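Local coordinates for protein cytochrome c-552 Ks_3358 (Candidatus Kuenenia stuttgartiensis, PDB 5MXZ) that binds a covalently attached heme c and probably carries electrons, as small c-type cytochromes do, in an anammox bacterium, at residues W40-I50 / V73-R81. The protein carries 1 engineered substitution. Residues are numbered along the deposited sequence; the frame is centred on the assembly and turned at random.
Sequences WQAKTSDERII and VKALVPVVR. With ZN (zinc ion), chain F; ZN (zinc ion), chain E; HEC (heme c), chain B; EDO (1,2-ethanediol), chain R.
The guanidinium of Arg-81 has an apolar cover over one face and polar partners around its edge. Ile-49 CD1 sits over the centre of that face, 3.6 Å above the plane. At the edge, Thr-44 O receives NH2 at 2.7 Å, only 2° out of the guanidinium plane, and Asp-46 OD1 takes the same nitrogen at 2.7 Å in a salt bridge, met nearly head-on although the two planes are 48° apart. NH1 gives a bond to Gln-41 OE1 (3.0 Å) and a weak one to Gln-41 O. Arginine suits this place because its broad, planar set of N-H groups can serve Gln-41 O, Thr-44 O just past helix 38-43, and the Asp-46 carboxylate at the start of helix 46-55, which fixes its rotation. A zinc ion takes Asp-46 OD2 at 2.2 Å and, more loosely, OD1 at 2.6 Å, so the negative charge is probably shared between metal and arginine.

Gln-41 and Arg-81 run past each other in opposite directions. The glutamine chain, bent at chi2 (-74°), lets NE2 donate to Val-80 O, and also to Phe-35 O, while OE1 accepts from Arg-81; an amide can do both.

The indole of Trp-40 carries Thr-44 OG1, hydrogen-bonded to Trp-40 O, over one face, offset toward the rim. Tryptophan offers an apolar edge to Val-80, whose CG1 is 3.7 Å from CH2, and an N-H, NE1, to heme propionate O1A; Arg-48 NH1 reaches O2A of the same propionate.

Farther along, Ile-50 CG1 meets Val-77 CG2 at 3.8 Å, branched aliphatics suiting the apolar interface between helices. The contact thus joins helices 38-43 and 46-55 to 70-75 and 77-80 beside the heme of this cytochrome c fold, with Leu-76 and Val-79 resting on helix 5-12.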
ATOM      1  N   TRP A  40      12.446   4.555  -4.628  1.00 32.19           N
ATOM      2  CA  TRP A  40      11.654   3.459  -4.059  1.00 31.59           C
ATOM      3  C   TRP A  40      10.815   2.779  -5.140  1.00 30.91           C
ATOM      4  O   TRP A  40      10.817   1.555  -5.236  1.00 31.93           O
ATOM      5  CB  TRP A  40      10.757   3.898  -2.886  1.00 30.76           C
ATOM      6  CG  TRP A  40       9.989   2.717  -2.331  1.00 30.57           C
ATOM      7  CD1 TRP A  40      10.452   1.781  -1.442  1.00 31.18           C
ATOM      8  CD2 TRP A  40       8.657   2.313  -2.675  1.00 30.44           C
ATOM      9  NE1 TRP A  40       9.485   0.838  -1.197  1.00 30.74           N
ATOM     10  CE2 TRP A  40       8.375   1.133  -1.943  1.00 30.08           C
ATOM     11  CE3 TRP A  40       7.670   2.835  -3.529  1.00 30.38           C
ATOM     12  CZ2 TRP A  40       7.144   0.464  -2.034  1.00 29.20           C
ATOM     13  CZ3 TRP A  40       6.438   2.168  -3.619  1.00 30.58           C
ATOM     14  CH2 TRP A  40       6.191   0.993  -2.870  1.00 29.47           C
ATOM     15  N   GLN A  41      10.127   3.581  -5.952  1.00 30.09           N
ATOM     16  CA  GLN A  41       9.279   3.071  -7.028  1.00 30.28           C
ATOM     17  C   GLN A  41      10.085   2.247  -8.037  1.00 30.53           C
ATOM     18  O   GLN A  41       9.674   1.142  -8.408  1.00 30.16           O
ATOM     19  CB  GLN A  41       8.539   4.216  -7.731  1.00 30.12           C
ATOM     20  CG  GLN A  41       7.516   4.969  -6.885  1.00 31.20           C
ATOM     21  CD  GLN A  41       6.231   4.195  -6.634  1.00 31.71           C
ATOM     22  OE1 GLN A  41       5.970   3.163  -7.259  1.00 31.26           O
ATOM     23  NE2 GLN A  41       5.421   4.695  -5.712  1.00 30.70           N
ATOM     24  N   ALA A  42      11.244   2.779  -8.436  1.00 31.40           N
ATOM     25  CA  ALA A  42      12.147   2.133  -9.402  1.00 32.61           C
ATOM     26  C   ALA A  42      12.693   0.776  -8.931  1.00 33.80           C
ATOM     27  O   ALA A  42      12.822  -0.159  -9.732  1.00 34.91           O
ATOM     28  CB  ALA A  42      13.291   3.076  -9.758  1.00 31.17           C
ATOM     29  N   LYS A  43      13.000   0.673  -7.637  1.00 34.37           N
ATOM     30  CA  LYS A  43      13.567  -0.553  -7.058  1.00 33.98           C
ATOM     31  C   LYS A  43      12.532  -1.588  -6.591  1.00 32.76           C
ATOM     32  O   LYS A  43      12.894  -2.726  -6.280  1.00 32.74           O
ATOM     33  CB  LYS A  43      14.558  -0.222  -5.926  1.00 36.44           C
ATOM     34  CG  LYS A  43      13.929   0.211  -4.608  1.00 40.25           C
ATOM     35  CD  LYS A  43      14.979   0.458  -3.535  1.00 42.65           C
ATOM     36  CE  LYS A  43      14.351   1.084  -2.298  1.00 44.50           C
ATOM     37  NZ  LYS A  43      15.357   1.392  -1.241  1.00 46.18           N
ATOM     38  N   THR A  44      11.260  -1.193  -6.533  1.00 30.71           N
ATOM     39  CA  THR A  44      10.205  -2.057  -5.999  1.00 28.99           C
ATOM     40  C   THR A  44       9.368  -2.655  -7.119  1.00 28.56           C
ATOM     41  O   THR A  44       8.813  -1.927  -7.947  1.00 29.79           O
ATOM     42  CB  THR A  44       9.315  -1.300  -4.988  1.00 28.23           C
ATOM     43  OG1 THR A  44      10.145  -0.692  -3.990  1.00 27.95           O
ATOM     44  CG2 THR A  44       8.312  -2.233  -4.315  1.00 28.02           C
ATOM     45  N   SER A  45       9.298  -3.986  -7.138  1.00 28.18           N
ATOM     46  CA  SER A  45       8.515  -4.723  -8.129  1.00 28.24           C
ATOM     47  C   SER A  45       7.048  -4.768  -7.729  1.00 27.85           C
ATOM     48  O   SER A  45       6.719  -4.625  -6.541  1.00 27.08           O
ATOM     49  CB  SER A  45       9.040  -6.158  -8.274  1.00 28.68           C
ATOM     50  OG  SER A  45       8.721  -6.931  -7.126  1.00 27.50           O
ATOM     51  N   ASP A  46       6.175  -4.994  -8.713  1.00 27.58           N
ATOM     52  CA  ASP A  46       4.740  -5.207  -8.450  1.00 27.98           C
ATOM     53  C   ASP A  46       4.496  -6.362  -7.499  1.00 27.61           C
ATOM     54  O   ASP A  46       3.638  -6.273  -6.619  1.00 26.37           O
ATOM     55  CB  ASP A  46       3.984  -5.451  -9.752  1.00 29.79           C
ATOM     56  CG  ASP A  46       3.941  -4.227 -10.629  1.00 31.80           C
ATOM     57  OD1 ASP A  46       4.438  -3.154 -10.220  1.00 32.15           O
ATOM     58  OD2 ASP A  46       3.409  -4.323 -11.747  1.00 33.34           O
ATOM     59  N   GLU A  47       5.270  -7.433  -7.679  1.00 27.32           N
ATOM     60  CA  GLU A  47       5.191  -8.618  -6.837  1.00 28.04           C
ATOM     61  C   GLU A  47       5.477  -8.312  -5.366  1.00 26.13           C
ATOM     62  O   GLU A  47       4.770  -8.814  -4.494  1.00 23.73           O
ATOM     63  CB  GLU A  47       6.151  -9.677  -7.355  1.00 32.04           C
ATOM     64  CG  GLU A  47       6.195 -10.947  -6.527  1.00 36.93           C
ATOM     65  CD  GLU A  47       7.409 -11.788  -6.836  1.00 40.93           C
ATOM     66  OE1 GLU A  47       7.955 -12.425  -5.904  1.00 44.28           O
ATOM     67  OE2 GLU A  47       7.817 -11.824  -8.017  1.00 41.87           O
ATOM     68  N   ARG A  48       6.507  -7.498  -5.108  1.00 24.38           N
ATOM     69  CA  ARG A  48       6.841  -7.042  -3.749  1.00 24.66           C
ATOM     70  C   ARG A  48       5.676  -6.271  -3.127  1.00 23.48           C
ATOM     71  O   ARG A  48       5.324  -6.509  -1.965  1.00 23.80           O
ATOM     72  CB  ARG A  48       8.140  -6.206  -3.748  1.00 24.57           C
ATOM     73  CG  ARG A  48       8.524  -5.541  -2.424  1.00 24.92           C
ATOM     74  CD  ARG A  48       9.230  -6.471  -1.428  1.00 25.49           C
ATOM     75  NE  ARG A  48       8.322  -7.413  -0.765  1.00 26.58           N
ATOM     76  CZ  ARG A  48       7.564  -7.148   0.304  1.00 26.67           C
ATOM     77  NH1 ARG A  48       7.563  -5.949   0.875  1.00 26.65           N
ATOM     78  NH2 ARG A  48       6.779  -8.090   0.799  1.00 26.56           N
ATOM     79  N   ILE A  49       5.078  -5.371  -3.909  1.00 22.98           N
ATOM     80  CA  ILE A  49       3.898  -4.609  -3.487  1.00 22.98           C
ATOM     81  C   ILE A  49       2.734  -5.556  -3.140  1.00 22.93           C
ATOM     82  O   ILE A  49       2.149  -5.443  -2.058  1.00 21.72           O
ATOM     83  CB  ILE A  49       3.492  -3.532  -4.536  1.00 22.84           C
ATOM     84  CG1 ILE A  49       4.588  -2.448  -4.656  1.00 23.20           C
ATOM     85  CG2 ILE A  49       2.145  -2.895  -4.188  1.00 22.77           C
ATOM     86  CD1 ILE A  49       4.522  -1.581  -5.906  1.00 23.12           C
ATOM     87  N   ILE A  50       2.448  -6.498  -4.041  1.00 22.97           N
ATOM     88  CA  ILE A  50       1.376  -7.492  -3.862  1.00 23.90           C
ATOM     89  C   ILE A  50       1.624  -8.359  -2.621  1.00 24.11           C
ATOM     90  O   ILE A  50       0.714  -8.532  -1.796  1.00 24.16           O
ATOM     91  CB  ILE A  50       1.154  -8.338  -5.153  1.00 24.87           C
ATOM     92  CG1 ILE A  50       0.535  -7.460  -6.252  1.00 25.91           C
ATOM     93  CG2 ILE A  50       0.253  -9.548  -4.893  1.00 24.72           C
ATOM     94  CD1 ILE A  50       0.843  -7.900  -7.674  1.00 27.73           C
ATOM     95  N   VAL A  73      -6.208  -6.770  -4.587  1.00 26.40           N
ATOM     96  CA  VAL A  73      -4.801  -6.465  -4.265  1.00 25.89           C
ATOM     97  C   VAL A  73      -4.056  -5.930  -5.503  1.00 26.19           C
ATOM     98  O   VAL A  73      -3.325  -4.946  -5.404  1.00 25.24           O
ATOM     99  CB  VAL A  73      -4.075  -7.681  -3.629  1.00 25.93           C
ATOM    100  CG1 VAL A  73      -2.588  -7.407  -3.430  1.00 25.18           C
ATOM    101  CG2 VAL A  73      -4.716  -8.047  -2.294  1.00 25.45           C
ATOM    102  N   LYS A  74      -4.268  -6.562  -6.659  1.00 26.26           N
ATOM    103  CA  LYS A  74      -3.659  -6.101  -7.914  1.00 26.79           C
ATOM    104  C   LYS A  74      -4.126  -4.683  -8.292  1.00 26.32           C
ATOM    105  O   LYS A  74      -3.318  -3.861  -8.729  1.00 25.66           O
ATOM    106  CB  LYS A  74      -3.910  -7.091  -9.059  1.00 29.07           C
ATOM    107  CG  LYS A  74      -3.199  -6.709 -10.354  1.00 31.21           C
ATOM    108  CD  LYS A  74      -3.150  -7.840 -11.354  1.00 33.79           C
ATOM    109  CE  LYS A  74      -2.533  -7.355 -12.653  1.00 36.17           C
ATOM    110  NZ  LYS A  74      -2.189  -8.494 -13.542  1.00 39.74           N
ATOM    111  N   ALA A  75      -5.415  -4.403  -8.089  1.00 25.81           N
ATOM    112  CA  ALA A  75      -5.996  -3.073  -8.340  1.00 26.26           C
ATOM    113  C   ALA A  75      -5.358  -1.947  -7.509  1.00 26.59           C
ATOM    114  O   ALA A  75      -5.407  -0.774  -7.901  1.00 27.12           O
ATOM    115  CB  ALA A  75      -7.498  -3.103  -8.115  1.00 26.42           C
ATOM    116  N   LEU A  76      -4.769  -2.312  -6.371  1.00 26.05           N
ATOM    117  CA  LEU A  76      -4.067  -1.356  -5.504  1.00 26.09           C
ATOM    118  C   LEU A  76      -2.682  -0.955  -6.017  1.00 26.30           C
ATOM    119  O   LEU A  76      -2.151   0.082  -5.607  1.00 27.15           O
ATOM    120  CB  LEU A  76      -3.972  -1.899  -4.067  1.00 25.75           C
ATOM    121  CG  LEU A  76      -5.244  -1.839  -3.212  1.00 25.78           C
ATOM    122  CD1 LEU A  76      -5.134  -2.815  -2.053  1.00 25.38           C
ATOM    123  CD2 LEU A  76      -5.530  -0.431  -2.701  1.00 25.74           C
ATOM    124  N   VAL A  77      -2.095  -1.769  -6.897  1.00 26.28           N
ATOM    125  CA  VAL A  77      -0.743  -1.497  -7.433  1.00 26.12           C
ATOM    126  C   VAL A  77      -0.644  -0.119  -8.136  1.00 26.77           C
ATOM    127  O   VAL A  77       0.226   0.669  -7.753  1.00 28.17           O
ATOM    128  CB  VAL A  77      -0.158  -2.670  -8.282  1.00 25.88           C
ATOM    129  CG1 VAL A  77       1.213  -2.319  -8.857  1.00 25.74           C
ATOM    130  CG2 VAL A  77      -0.037  -3.935  -7.447  1.00 25.40           C
ATOM    131  N   PRO A  78      -1.540   0.193  -9.117  1.00 26.98           N
ATOM    132  CA  PRO A  78      -1.429   1.530  -9.743  1.00 27.63           C
ATOM    133  C   PRO A  78      -1.734   2.712  -8.811  1.00 28.18           C
ATOM    134  O   PRO A  78      -1.373   3.849  -9.132  1.00 28.23           O
ATOM    135  CB  PRO A  78      -2.431   1.478 -10.904  1.00 28.44           C
ATOM    136  CG  PRO A  78      -3.348   0.356 -10.594  1.00 28.42           C
ATOM    137  CD  PRO A  78      -2.548  -0.639  -9.812  1.00 27.66           C
ATOM    138  N   VAL A  79      -2.393   2.445  -7.680  1.00 27.59           N
ATOM    139  CA  VAL A  79      -2.591   3.464  -6.645  1.00 27.97           C
ATOM    140  C   VAL A  79      -1.263   3.741  -5.918  1.00 27.48           C
ATOM    141  O   VAL A  79      -0.844   4.898  -5.803  1.00 27.21           O
ATOM    142  CB  VAL A  79      -3.726   3.089  -5.659  1.00 28.30           C
ATOM    143  CG1 VAL A  79      -3.897   4.174  -4.604  1.00 28.93           C
ATOM    144  CG2 VAL A  79      -5.042   2.874  -6.403  1.00 29.45           C
ATOM    145  N   VAL A  80      -0.611   2.674  -5.452  1.00 27.18           N
ATOM    146  CA  VAL A  80       0.710   2.738  -4.806  1.00 27.16           C
ATOM    147  C   VAL A  80       1.735   3.421  -5.728  1.00 27.55           C
ATOM    148  O   VAL A  80       2.550   4.243  -5.277  1.00 26.90           O
ATOM    149  CB  VAL A  80       1.192   1.327  -4.365  1.00 26.19           C
ATOM    150  CG1 VAL A  80       2.660   1.329  -3.951  1.00 24.77           C
ATOM    151  CG2 VAL A  80       0.329   0.789  -3.225  1.00 26.77           C
ATOM    152  N   ARG A  81       1.650   3.091  -7.016  1.00 28.26           N
ATOM    153  CA  ARG A  81       2.494   3.665  -8.068  1.00 29.34           C
ATOM    154  C   ARG A  81       2.258   5.160  -8.325  1.00 31.34           C
ATOM    155  O   ARG A  81       3.124   5.836  -8.891  1.00 29.42           O
ATOM    156  CB  ARG A  81       2.297   2.893  -9.376  1.00 29.43           C
ATOM    157  CG  ARG A  81       2.792   1.454  -9.379  1.00 29.38           C
ATOM    158  CD  ARG A  81       4.303   1.393  -9.401  1.00 28.91           C
ATOM    159  NE  ARG A  81       4.819   0.029  -9.477  1.00 27.69           N
ATOM    160  CZ  ARG A  81       6.003  -0.356  -9.009  1.00 26.74           C
ATOM    161  NH1 ARG A  81       6.812   0.510  -8.407  1.00 26.46           N
ATOM    162  NH2 ARG A  81       6.385  -1.620  -9.144  1.00 25.80           N
TER
HETATM  163 ZN    ZN F 204       4.290  -2.613 -12.783  0.50 30.88          ZN
HETATM  164 ZN    ZN E 203       8.829 -13.646  -8.130  1.00 49.31          ZN
HETATM  165 FE   HEC B 200       1.282  -0.696   4.327  1.00 23.46          FE
HETATM  166  CHA HEC B 200       4.681  -1.153   4.084  1.00 23.76           C
HETATM  167  CHB HEC B 200       0.980  -0.856   0.908  1.00 23.25           C
HETATM  168  CHC HEC B 200      -2.147  -0.828   4.680  1.00 23.15           C
HETATM  169  CHD HEC B 200       1.622   0.270   7.589  1.00 23.22           C
HETATM  170  NA  HEC B 200       2.619  -0.990   2.751  1.00 23.03           N
HETATM  171  C1A HEC B 200       3.955  -1.080   2.814  1.00 24.33           C
HETATM  172  C2A HEC B 200       4.644  -1.241   1.517  1.00 23.66           C
HETATM  173  C3A HEC B 200       3.541  -1.161   0.551  1.00 23.26           C
HETATM  174  C4A HEC B 200       2.354  -0.994   1.434  1.00 23.50           C
HETATM  175  CMA HEC B 200       3.610  -1.247  -0.956  1.00 23.08           C
HETATM  176  CAA HEC B 200       6.128  -1.375   1.302  1.00 24.48           C
HETATM  177  CBA HEC B 200       6.674  -2.699   0.840  1.00 25.28           C
HETATM  178  CGA HEC B 200       8.130  -2.462   0.488  1.00 25.88           C
HETATM  179  O1A HEC B 200       8.659  -1.341   0.660  1.00 25.55           O
HETATM  180  O2A HEC B 200       8.768  -3.416   0.027  1.00 27.66           O
HETATM  181  NB  HEC B 200      -0.332  -0.847   3.006  1.00 23.41           N
HETATM  182  C1B HEC B 200      -0.286  -0.876   1.650  1.00 23.34           C
HETATM  183  C2B HEC B 200      -1.603  -0.967   0.957  1.00 24.09           C
HETATM  184  C3B HEC B 200      -2.507  -0.962   2.116  1.00 24.05           C
HETATM  185  C4B HEC B 200      -1.641  -0.865   3.303  1.00 23.65           C
HETATM  186  CMB HEC B 200      -1.906  -1.023  -0.518  1.00 24.59           C
HETATM  187  CAB HEC B 200      -3.975  -1.056   2.121  1.00 25.50           C
HETATM  188  CBB HEC B 200      -4.556  -2.380   1.674  1.00 25.11           C
HETATM  189  NC  HEC B 200      -0.060  -0.359   5.894  1.00 22.98           N
HETATM  190  C1C HEC B 200      -1.408  -0.387   5.869  1.00 23.48           C
HETATM  191  C2C HEC B 200      -2.085  -0.033   7.152  1.00 23.16           C
HETATM  192  C3C HEC B 200      -0.927   0.276   8.004  1.00 23.52           C
HETATM  193  C4C HEC B 200       0.248   0.074   7.130  1.00 23.85           C
HETATM  194  CMC HEC B 200      -3.559   0.001   7.466  1.00 23.68           C
HETATM  195  CAC HEC B 200      -0.930   0.748   9.423  1.00 24.42           C
HETATM  196  CBC HEC B 200      -1.538  -0.131  10.487  1.00 24.97           C
HETATM  197  ND  HEC B 200       2.891  -0.511   5.631  1.00 23.83           N
HETATM  198  C1D HEC B 200       2.870  -0.112   6.916  1.00 24.05           C
HETATM  199  C2D HEC B 200       4.185  -0.089   7.594  1.00 23.87           C
HETATM  200  C3D HEC B 200       5.105  -0.510   6.529  1.00 23.76           C
HETATM  201  C4D HEC B 200       4.191  -0.726   5.388  1.00 23.82           C
HETATM  202  CMD HEC B 200       4.507   0.294   9.014  1.00 23.29           C
HETATM  203  CAD HEC B 200       6.592  -0.726   6.571  1.00 23.92           C
HETATM  204  CBD HEC B 200       6.757  -2.249   6.709  1.00 24.50           C
HETATM  205  CGD HEC B 200       7.654  -2.900   5.666  1.00 25.64           C
HETATM  206  O1D HEC B 200       7.989  -4.097   5.837  1.00 25.98           O
HETATM  207  O2D HEC B 200       8.050  -2.259   4.663  1.00 24.97           O
HETATM  208  C1  EDO R 216      10.683  -3.719 -11.104  1.00 58.00           C
HETATM  209  O1  EDO R 216      11.615  -3.979 -10.047  1.00 58.51           O
HETATM  210  C2  EDO R 216      10.803  -2.260 -11.529  1.00 58.77           C
HETATM  211  O2  EDO R 216      10.387  -1.407 -10.454  1.00 56.89           O